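Side-chain contacts in kinesin-like protein Nod (Drosophila melanogaster, PDB 3DC4), which binds and hydrolyses ATP through the kinesin motor domain described here, associates with microtubules and their plus ends, and is required for segregating non-exchange chromosomes during meiosis: residues I198-L201 against G202-R206; Y101-T104 against G105-K108; V228-K231 against T232-S235; L189-Q192 against A193-H196; W50-G53 against K54-I57. One frame throughout, in Å; residues are numbered along the deposited sequence.

Interaction 1: residues I198-L201 against G202-R206; sequences ILEL and GTRNR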
# COMPACT_ATOMS: atom_id res chain seq x y z
N ILE A 198 3.47 -16.55 6.93
CA ILE A 198 3.63 -16.11 5.55
C ILE A 198 4.65 -14.99 5.41
O ILE A 198 5.39 -14.93 4.43
CB ILE A 198 2.28 -15.67 4.90
CG1 ILE A 198 1.84 -14.30 5.42
CG2 ILE A 198 1.21 -16.71 5.17
CD1 ILE A 198 2.17 -13.15 4.46
N LEU A 199 4.71 -14.10 6.40
CA LEU A 199 5.67 -13.00 6.35
C LEU A 199 7.09 -13.51 6.54
O LEU A 199 8.02 -13.05 5.88
CB LEU A 199 5.35 -11.95 7.41
CG LEU A 199 4.10 -11.10 7.14
CD1 LEU A 199 3.91 -10.11 8.28
CD2 LEU A 199 4.27 -10.37 5.81
N GLU A 200 7.24 -14.46 7.46
CA GLU A 200 8.55 -15.04 7.74
C GLU A 200 9.01 -15.86 6.53
O GLU A 200 10.15 -15.77 6.09
CB GLU A 200 8.47 -15.94 8.98
CG GLU A 200 9.80 -16.56 9.40
CD GLU A 200 9.65 -17.46 10.61
OE1 GLU A 200 9.31 -16.95 11.70
OE2 GLU A 200 9.87 -18.69 10.48
N LEU A 201 8.09 -16.67 5.99
CA LEU A 201 8.39 -17.50 4.84
C LEU A 201 8.77 -16.63 3.65
O LEU A 201 9.78 -16.87 2.98
CB LEU A 201 7.18 -18.36 4.48
CG LEU A 201 7.26 -19.18 3.19
CD1 LEU A 201 8.33 -20.26 3.32
CD2 LEU A 201 5.91 -19.80 2.89
N GLY A 202 7.95 -15.63 3.38
CA GLY A 202 8.21 -14.74 2.26
C GLY A 202 9.51 -13.97 2.41
O GLY A 202 10.25 -13.80 1.44
N THR A 203 9.80 -13.53 3.62
CA THR A 203 11.02 -12.77 3.88
C THR A 203 12.26 -13.61 3.61
O THR A 203 13.24 -13.11 3.06
CB THR A 203 11.06 -12.28 5.33
OG1 THR A 203 9.91 -11.46 5.58
CG2 THR A 203 12.31 -11.46 5.58
N ARG A 204 12.23 -14.87 4.00
CA ARG A 204 13.37 -15.75 3.77
C ARG A 204 13.58 -15.98 2.28
O ARG A 204 14.71 -15.92 1.80
CB ARG A 204 13.18 -17.09 4.48
CG ARG A 204 13.10 -16.99 6.00
CD ARG A 204 13.50 -18.31 6.66
NE ARG A 204 12.59 -19.41 6.34
CZ ARG A 204 11.44 -19.63 6.97
NH1 ARG A 204 11.04 -18.84 7.95
NH2 ARG A 204 10.68 -20.66 6.61
N ASN A 205 12.50 -16.25 1.55
CA ASN A 205 12.60 -16.50 0.12
C ASN A 205 12.79 -15.23 -0.70
O ASN A 205 12.74 -15.26 -1.93
CB ASN A 205 11.36 -17.23 -0.39
CG ASN A 205 11.17 -18.59 0.26
OD1 ASN A 205 12.13 -19.35 0.42
ND2 ASN A 205 9.93 -18.91 0.62
N ARG A 206 13.01 -14.11 -0.01
CA ARG A 206 13.21 -12.84 -0.69
C ARG A 206 14.69 -12.56 -0.89
O ARG A 206 15.50 -12.75 0.01
CB ARG A 206 12.57 -11.72 0.12
CG ARG A 206 12.53 -10.39 -0.60
CD ARG A 206 11.69 -9.39 0.16
NE ARG A 206 11.63 -8.11 -0.55
CZ ARG A 206 10.97 -7.05 -0.11
NH1 ARG A 206 10.32 -7.10 1.05
NH2 ARG A 206 10.97 -5.94 -0.82
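E200 and R204, one turn apart near the C-terminal end of helix 192-204, form an i to i+4 salt bridge. E200 OE2 lies 2.8 Å from R204 NH1, yet the hydrogen bond within this ion pair is weak, with an N-H...O angle of only 123°. The carboxylate and guanidinium planes stand 59° apart, and the acid comes in at the guanidinium edge rather than over a face. E200 reaches out extended, CG opposite its own backbone N (chi1 -178°), whereas the arginine chain folds back at chi3 to meet it. An alanine at E200 is likely to leave R204 NH1 without this carboxylate and the bent arginine chain freer to swing.

Van der Waals contacts of L201 follow. Its CD1 lies 3.4 Å from N205 ND2 and 4.1 Å from R204 NH2, and the L201 backbone lies over one face of the R204 guanidinium; beyond the two segments L201 also packs on L168 and L187.

Backbone bonds carry the helix to its end. G202 N binds I198 O, R204 N binds E200 O, and N205 N binds L201 O at 3.1 Å just where N205 leaves helical angles. N205 ND2 finds its acceptor outside, at L167 O, while R206 pairs with E158. L199 O accepts T203 N at 2.9 Å; T203 OG1 stands a very short 2.5 Å from the same L199 O, so the length of that second bond is doubtful.

Interaction 2: residues Y101-T104 against G105-K108; sequences YGQT and GTGK. With ADP (adenosine-5'-diphosphate), chain C.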
# COMPACT_ATOMS: atom_id res chain seq x y z
N TYR A 101 5.38 4.60 -0.28
CA TYR A 101 6.47 4.92 -1.18
C TYR A 101 7.30 6.02 -0.56
O TYR A 101 6.88 6.66 0.41
CB TYR A 101 5.93 5.39 -2.54
CG TYR A 101 5.38 6.80 -2.55
CD1 TYR A 101 4.07 7.07 -2.13
CD2 TYR A 101 6.16 7.87 -3.01
CE1 TYR A 101 3.55 8.37 -2.19
CE2 TYR A 101 5.65 9.17 -3.07
CZ TYR A 101 4.35 9.42 -2.67
OH TYR A 101 3.82 10.69 -2.74
N GLY A 102 8.49 6.23 -1.11
CA GLY A 102 9.35 7.25 -0.58
C GLY A 102 10.75 6.72 -0.38
O GLY A 102 11.02 5.54 -0.62
N GLN A 103 11.63 7.59 0.08
CA GLN A 103 13.04 7.27 0.31
C GLN A 103 13.31 6.14 1.31
O GLN A 103 12.61 5.99 2.31
CB GLN A 103 13.76 8.54 0.78
CG GLN A 103 15.26 8.44 0.83
CD GLN A 103 15.90 9.68 1.45
OE1 GLN A 103 17.12 9.84 1.42
NE2 GLN A 103 15.07 10.56 2.02
N THR A 104 14.37 5.38 1.05
CA THR A 104 14.73 4.30 1.95
C THR A 104 14.99 4.88 3.33
O THR A 104 15.58 5.95 3.47
CB THR A 104 16.00 3.57 1.46
OG1 THR A 104 15.76 3.02 0.17
CG2 THR A 104 16.37 2.46 2.43
N GLY A 105 14.52 4.16 4.35
CA GLY A 105 14.72 4.59 5.73
C GLY A 105 13.72 5.59 6.28
O GLY A 105 13.93 6.15 7.36
N THR A 106 12.61 5.79 5.57
CA THR A 106 11.60 6.75 6.00
C THR A 106 10.40 6.11 6.70
O THR A 106 9.43 6.80 7.02
CB THR A 106 11.11 7.59 4.80
OG1 THR A 106 10.63 6.71 3.78
CG2 THR A 106 12.25 8.44 4.25
N GLY A 107 10.45 4.80 6.92
CA GLY A 107 9.36 4.13 7.62
C GLY A 107 8.32 3.39 6.81
O GLY A 107 7.27 3.03 7.35
N LYS A 108 8.57 3.14 5.53
CA LYS A 108 7.61 2.42 4.71
C LYS A 108 7.29 1.03 5.27
O LYS A 108 6.13 0.72 5.56
CB LYS A 108 8.13 2.29 3.27
CG LYS A 108 8.35 3.63 2.56
CD LYS A 108 8.76 3.47 1.09
CE LYS A 108 10.09 2.72 0.94
NZ LYS A 108 11.21 3.38 1.63
PB ADP C . 11.98 1.92 4.98
O1B ADP C . 11.21 2.99 4.32
O2B ADP C . 11.14 0.59 4.91
O3B ADP C . 13.43 1.79 4.14
PA ADP C . 11.79 1.29 7.66
O1A ADP C . 10.35 1.11 7.54
O2A ADP C . 12.56 -0.08 7.45
O3A ADP C . 12.27 2.38 6.51
O5' ADP C . 12.12 1.95 9.07
C5' ADP C . 13.54 2.11 9.22
C4' ADP C . 13.88 2.12 10.71
O4' ADP C . 13.23 3.23 11.37
C3' ADP C . 13.35 0.81 11.41
O3' ADP C . 14.01 0.58 12.65
C2' ADP C . 11.94 1.36 11.89
O2' ADP C . 11.47 0.62 13.03
C1' ADP C . 12.27 2.80 12.35
N9 ADP C . 11.09 3.66 12.27
C8 ADP C . 10.57 4.23 11.12
N7 ADP C . 9.43 4.82 11.38
C5 ADP C . 9.25 4.84 12.72
C6 ADP C . 8.23 5.31 13.60
N6 ADP C . 7.20 6.10 13.11
N1 ADP C . 8.30 5.00 14.91
C2 ADP C . 9.36 4.36 15.42
N3 ADP C . 10.32 3.87 14.64
C4 ADP C . 10.29 4.04 13.31
O HOH W 1 13.20 1.66 0.58
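K108, the P-loop (Walker A) lysine at the start of helix 108-112, folds back over Y101-Q103 in the strand-loop-helix turn that holds the phosphates of ADP. Its CB already lies 3.3 Å from ADP O1B, and CG keeps close to the same oxygen while nearing Y101 O. CD rests against the backbone, 3.4 Å from Y101 C, and CE passes close to G102 O. Two successive bends, chi3 -61° and chi4 -59°, curl the end of the chain so that NZ turns back to the beta-phosphate. There NZ donates to ADP O1B at 2.7 Å and to G102 O at 3.1 Å, approaching the carbonyl of G102 from well above its plane. A weak bond to Q103 O and a water shared with T104 OG1 also hold the amine; the T104 hydroxyl is also bonded to E246. A methionine in place of K108 would probably leave O1B without its side-chain donor and the carbonyls of G102 and Q103 without the amine they now share with the phosphate.

Backbone amides share the phosphate: K108 N binds O1B, G107 N binds the bridging O3A, and G105 N meets ADP O3B at 2.6 Å in a nearly straight bond. G105 and G107 have positive phi, and at G107 a CB would crowd the adenine. Within the loop, a type II turn runs from Q103 to T106, closed by a weak T106 N to Q103 O bond. The T106 hydroxyl reinforces it, OG1 meeting Q103 O at 2.6 Å in the carbonyl plane.

Interaction 3: residues V228-K231 against T232-S235; sequences VKSK and THHS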
# COMPACT_ATOMS: atom_id res chain seq x y z
N VAL A 228 -10.04 -11.82 0.55
CA VAL A 228 -11.32 -12.14 1.19
C VAL A 228 -12.10 -12.84 0.09
O VAL A 228 -12.50 -12.22 -0.90
CB VAL A 228 -12.04 -10.85 1.63
CG1 VAL A 228 -13.43 -11.17 2.15
CG2 VAL A 228 -11.22 -10.16 2.72
N LYS A 229 -12.31 -14.15 0.26
CA LYS A 229 -13.00 -14.96 -0.74
C LYS A 229 -14.29 -15.63 -0.28
O LYS A 229 -14.36 -16.18 0.82
CB LYS A 229 -12.06 -16.04 -1.26
CG LYS A 229 -10.88 -15.54 -2.09
CD LYS A 229 -10.14 -16.72 -2.72
CE LYS A 229 -9.11 -16.27 -3.75
NZ LYS A 229 -8.41 -17.43 -4.35
N SER A 230 -15.30 -15.58 -1.14
CA SER A 230 -16.58 -16.23 -0.89
C SER A 230 -16.89 -16.95 -2.19
O SER A 230 -16.19 -16.77 -3.19
CB SER A 230 -17.69 -15.21 -0.61
OG SER A 230 -18.21 -14.68 -1.82
N LYS A 231 -17.96 -17.74 -2.19
CA LYS A 231 -18.35 -18.49 -3.37
C LYS A 231 -18.59 -17.60 -4.58
O LYS A 231 -18.34 -18.01 -5.71
CB LYS A 231 -19.63 -19.29 -3.07
CG LYS A 231 -20.02 -20.27 -4.15
CD LYS A 231 -21.21 -21.13 -3.73
CE LYS A 231 -22.43 -20.28 -3.43
NZ LYS A 231 -23.60 -21.12 -3.08
N THR A 232 -19.04 -16.37 -4.35
CA THR A 232 -19.33 -15.46 -5.45
C THR A 232 -18.51 -14.18 -5.46
O THR A 232 -18.59 -13.41 -6.42
CB THR A 232 -20.80 -15.06 -5.44
OG1 THR A 232 -21.03 -14.16 -4.35
CG2 THR A 232 -21.69 -16.29 -5.26
N HIS A 233 -17.74 -13.93 -4.41
CA HIS A 233 -16.95 -12.71 -4.31
C HIS A 233 -15.49 -12.91 -3.94
O HIS A 233 -15.14 -13.86 -3.23
CB HIS A 233 -17.57 -11.74 -3.30
CG HIS A 233 -18.74 -10.96 -3.82
ND1 HIS A 233 -18.65 -10.15 -4.93
CD2 HIS A 233 -20.01 -10.84 -3.36
CE1 HIS A 233 -19.82 -9.57 -5.13
NE2 HIS A 233 -20.65 -9.97 -4.20
N HIS A 234 -14.66 -11.99 -4.40
CA HIS A 234 -13.23 -12.00 -4.13
C HIS A 234 -12.77 -10.55 -4.07
O HIS A 234 -12.76 -9.84 -5.08
CB HIS A 234 -12.48 -12.74 -5.24
CG HIS A 234 -10.99 -12.74 -5.08
ND1 HIS A 234 -10.14 -13.24 -6.05
CD2 HIS A 234 -10.20 -12.31 -4.07
CE1 HIS A 234 -8.89 -13.11 -5.64
NE2 HIS A 234 -8.90 -12.55 -4.45
N SER A 235 -12.40 -10.11 -2.87
CA SER A 235 -11.92 -8.75 -2.70
C SER A 235 -10.51 -8.84 -2.16
O SER A 235 -10.15 -9.79 -1.46
CB SER A 235 -12.82 -7.95 -1.75
OG SER A 235 -13.03 -8.64 -0.53
O HOH W 2 -15.11 -10.49 -1.04
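K229 lays its extended chain along the imidazole of H234, CE sitting 3.8 Å from the ring centroid and 14° off the ring normal, a CH-pi contact over the face. The two residues are a non-hydrogen-bonded pair of the antiparallel beta hairpin made by strands 220-229 and 234-241, and their side chains run side by side in the same direction. CG of the lysine covers the CD2 side of the ring, and H234 NE2 is hydrogen-bonded to H227.

On the other face of the sheet V228 CB packs on S235 OG. This hydrogen-bonded pair is joined by V228 N to S235 O and S235 N to V228 O, both 2.9 Å, and a water links V228 O with S235 OG, which also bonds to L90 O.

The hairpin closes through S230 and H233, S230 N giving a 2.7 Å bond to H233 O. K231 and T232 form the corners, with backbone angles near those of a type I turn. With chi1 at 82°, the S230 hydroxyl is folded inward over this turn as an ST turn: OG accepts T232 N at 3.2 Å and H233 N at 2.7 Å.

Interaction 4: residues L189-Q192 against A193-H196; sequences LHSQ and ADLH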
# COMPACT_ATOMS: atom_id res chain seq x y z
N LEU A 189 -5.46 -17.98 6.14
CA LEU A 189 -5.24 -17.14 7.31
C LEU A 189 -6.40 -17.34 8.28
O LEU A 189 -7.56 -17.12 7.93
CB LEU A 189 -5.15 -15.66 6.93
CG LEU A 189 -3.91 -15.21 6.15
CD1 LEU A 189 -3.91 -13.69 6.06
CD2 LEU A 189 -2.65 -15.70 6.85
N HIS A 190 -6.07 -17.76 9.49
CA HIS A 190 -7.08 -17.98 10.52
C HIS A 190 -6.75 -17.20 11.79
O HIS A 190 -7.59 -17.05 12.67
CB HIS A 190 -7.17 -19.48 10.84
CG HIS A 190 -7.65 -20.32 9.70
ND1 HIS A 190 -8.96 -20.32 9.28
CD2 HIS A 190 -6.99 -21.16 8.87
CE1 HIS A 190 -9.09 -21.12 8.24
NE2 HIS A 190 -7.91 -21.65 7.97
N SER A 191 -5.51 -16.72 11.87
CA SER A 191 -5.06 -15.96 13.03
C SER A 191 -3.77 -15.20 12.72
O SER A 191 -3.16 -15.41 11.67
CB SER A 191 -4.80 -16.90 14.20
OG SER A 191 -3.66 -17.70 13.93
N GLN A 192 -3.34 -14.35 13.64
CA GLN A 192 -2.12 -13.58 13.47
C GLN A 192 -0.92 -14.48 13.27
O GLN A 192 0.02 -14.13 12.55
CB GLN A 192 -1.89 -12.68 14.69
CG GLN A 192 -2.85 -11.50 14.81
CD GLN A 192 -2.72 -10.51 13.67
OE1 GLN A 192 -1.62 -10.13 13.29
NE2 GLN A 192 -3.85 -10.09 13.12
N ALA A 193 -0.95 -15.64 13.91
CA ALA A 193 0.15 -16.59 13.80
C ALA A 193 0.38 -16.96 12.34
O ALA A 193 1.52 -17.04 11.88
CB ALA A 193 -0.16 -17.85 14.61
N ASP A 194 -0.71 -17.17 11.60
CA ASP A 194 -0.60 -17.53 10.19
C ASP A 194 0.04 -16.39 9.40
O ASP A 194 0.84 -16.63 8.50
CB ASP A 194 -1.98 -17.87 9.62
CG ASP A 194 -2.56 -19.13 10.22
OD1 ASP A 194 -1.80 -20.11 10.38
OD2 ASP A 194 -3.76 -19.16 10.53
N LEU A 195 -0.32 -15.16 9.74
CA LEU A 195 0.24 -14.00 9.06
C LEU A 195 1.74 -14.00 9.32
O LEU A 195 2.54 -13.76 8.42
CB LEU A 195 -0.38 -12.71 9.60
CG LEU A 195 0.24 -11.39 9.11
CD1 LEU A 195 0.13 -11.29 7.58
CD2 LEU A 195 -0.50 -10.23 9.77
N HIS A 196 2.11 -14.28 10.56
CA HIS A 196 3.51 -14.32 10.92
C HIS A 196 4.25 -15.35 10.06
O HIS A 196 5.36 -15.10 9.60
CB HIS A 196 3.66 -14.65 12.41
CG HIS A 196 5.07 -14.64 12.89
ND1 HIS A 196 6.00 -15.59 12.50
CD2 HIS A 196 5.73 -13.79 13.70
CE1 HIS A 196 7.16 -15.32 13.06
NE2 HIS A 196 7.03 -14.23 13.79
O HOH W 3 -2.36 -15.76 16.38
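D194 turns its carboxylate back from the first turn of the helix to the residues just before it. OD2 accepts H190 N at 2.9 Å, met on its anti side and 21° out of the carboxylate plane, and takes a second, weak bond from S191 N at 3.3 Å. One oxygen therefore serves two consecutive amides. The carboxylate is put there by chi1 of -67°, which sets CG beside the backbone N of D194. The H190 ring stands steeply to the carboxylate, their planes 75° apart, and H190 CB is the nearest atom of that side chain, 3.4 Å from D194 OD2.

S191 is the N-cap of helix 192-204, and the S191 N to D194 OD2 bond is one half of a capping box. The amides of the first turn are met in other ways. A193 N donates to a water at 2.8 Å, which S191 OG approaches in a weak bond. D194 N makes a weak bond to S191 O. L195 N to the same S191 O is the first i+4 bond, long and weak, and H196 N to Q192 O at 2.9 Å is the first strong one. Lying at the N-terminal end of the helix, the D194 charge would probably be stabilised by the helix dipole.

L189 makes the nonpolar contact. It and D194 run antiparallel past one another, L189 CD2 touching D194 CB at 3.6 Å, and L189 goes on to pack against L132 and F136 of helix 127-141. Q192 lies alongside L195, OE1 3.7 Å from CD2, while Q192 NE2 gives a weak bond to P129 O.

Interaction 5: residues W50-G53 against K54-I57; sequences WSDG and KSLI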
# COMPACT_ATOMS: atom_id res chain seq x y z
N TRP A 50 -1.53 27.06 12.05
CA TRP A 50 -2.94 27.12 11.68
C TRP A 50 -3.09 26.36 10.36
O TRP A 50 -2.58 26.79 9.33
CB TRP A 50 -3.39 28.57 11.51
CG TRP A 50 -4.83 28.72 11.08
CD1 TRP A 50 -5.33 28.58 9.82
CD2 TRP A 50 -5.95 28.99 11.93
NE1 TRP A 50 -6.69 28.73 9.83
CE2 TRP A 50 -7.11 28.98 11.12
CE3 TRP A 50 -6.10 29.22 13.31
CZ2 TRP A 50 -8.39 29.21 11.62
CZ3 TRP A 50 -7.38 29.45 13.81
CH2 TRP A 50 -8.51 29.43 12.97
N SER A 51 -3.77 25.23 10.41
CA SER A 51 -3.97 24.43 9.21
C SER A 51 -5.07 23.43 9.47
O SER A 51 -5.51 23.26 10.61
CB SER A 51 -2.69 23.66 8.87
OG SER A 51 -2.51 22.61 9.79
N ASP A 52 -5.47 22.74 8.42
CA ASP A 52 -6.52 21.75 8.49
C ASP A 52 -6.01 20.37 8.87
O ASP A 52 -6.78 19.42 8.88
CB ASP A 52 -7.23 21.68 7.13
CG ASP A 52 -6.29 21.32 6.00
OD1 ASP A 52 -5.10 21.06 6.27
OD2 ASP A 52 -6.74 21.28 4.84
N GLY A 53 -4.72 20.27 9.19
CA GLY A 53 -4.15 18.99 9.56
C GLY A 53 -3.80 18.13 8.36
O GLY A 53 -3.43 16.97 8.50
N LYS A 54 -3.91 18.70 7.16
CA LYS A 54 -3.62 17.96 5.94
C LYS A 54 -2.55 18.64 5.11
O LYS A 54 -2.28 18.23 3.97
CB LYS A 54 -4.88 17.87 5.10
CG LYS A 54 -6.08 17.29 5.82
CD LYS A 54 -7.29 17.38 4.93
CE LYS A 54 -8.52 16.76 5.57
NZ LYS A 54 -9.69 16.94 4.66
N SER A 55 -1.94 19.67 5.68
CA SER A 55 -0.95 20.47 4.99
C SER A 55 0.42 20.48 5.63
O SER A 55 0.58 20.31 6.84
CB SER A 55 -1.44 21.91 4.91
OG SER A 55 -2.79 21.95 4.47
N LEU A 56 1.42 20.74 4.80
CA LEU A 56 2.79 20.82 5.28
C LEU A 56 3.59 21.71 4.36
O LEU A 56 3.21 21.94 3.21
CB LEU A 56 3.43 19.43 5.36
CG LEU A 56 3.48 18.59 4.09
CD1 LEU A 56 4.68 17.67 4.17
CD2 LEU A 56 2.19 17.79 3.92
N ILE A 57 4.70 22.21 4.87
CA ILE A 57 5.56 23.09 4.11
C ILE A 57 6.96 22.54 4.15
O ILE A 57 7.49 22.22 5.22
CB ILE A 57 5.56 24.50 4.68
CG1 ILE A 57 4.15 25.09 4.57
CG2 ILE A 57 6.57 25.37 3.93
CD1 ILE A 57 3.95 26.36 5.36
O HOH W 4 -1.24 20.18 8.67
O HOH W 5 -4.23 24.07 6.07
O HOH W 6 -5.18 20.94 2.56
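The side chains of D52 and K54 are nearly perpendicular where the chain turns into strand 55-58. The carboxylate of D52 folds over the turn, CG lying between its own backbone N and carbonyl carbon (chi1 59°), which brings OD1 to K54 N at 2.8 Å. This side chain to i+2 amide bond makes an Asx turn around G53, whose positive phi lets the chain reverse. The amide meets OD1 from above the carboxylate plane, 49° out of it. K54 runs out extended, its CB 3.4 Å from D52 OD1 and its CD passing OD2; the ammonium ends 5.3 Å from D52 OD2, measured from NZ, too far for a salt bridge.

S55 OG stands 3.1 Å from D52 OD1. Two waters flank that hydroxyl: one joins it to D52 OD2, the other to D52 N. A third water, donating to S55 O at 2.6 Å, bridges to S51 OG.

The turn leads into the middle strand of a small antiparallel sheet. Strand 55-58 is bordered by strands 45-46 and 61-64, with S55 on H64, L56 between V45 and F63, and I57 against Q46.

Overall arrangement
All five contacts are local and follow one another in series; none nests within or crosses another. From the N terminus, interaction 5 turns the chain into the small three-stranded sheet. Interaction 2 comes next, its loop joining strand 96-101 of the large mixed sheet to helix 108-112 and closing round the phosphates of ADP. Interactions 4 and 1 then mark the start and the end of helix 192-204, their centres 14 Å apart. Interaction 3 lies further on, at the tip of the hairpin of strands 220-229 and 234-241. It sits on the opposite side of the chain's centre from both interaction 2 and interaction 5. Strand 234-241 returns beside strand 96-101, tying that hairpin to the nucleotide-binding strand.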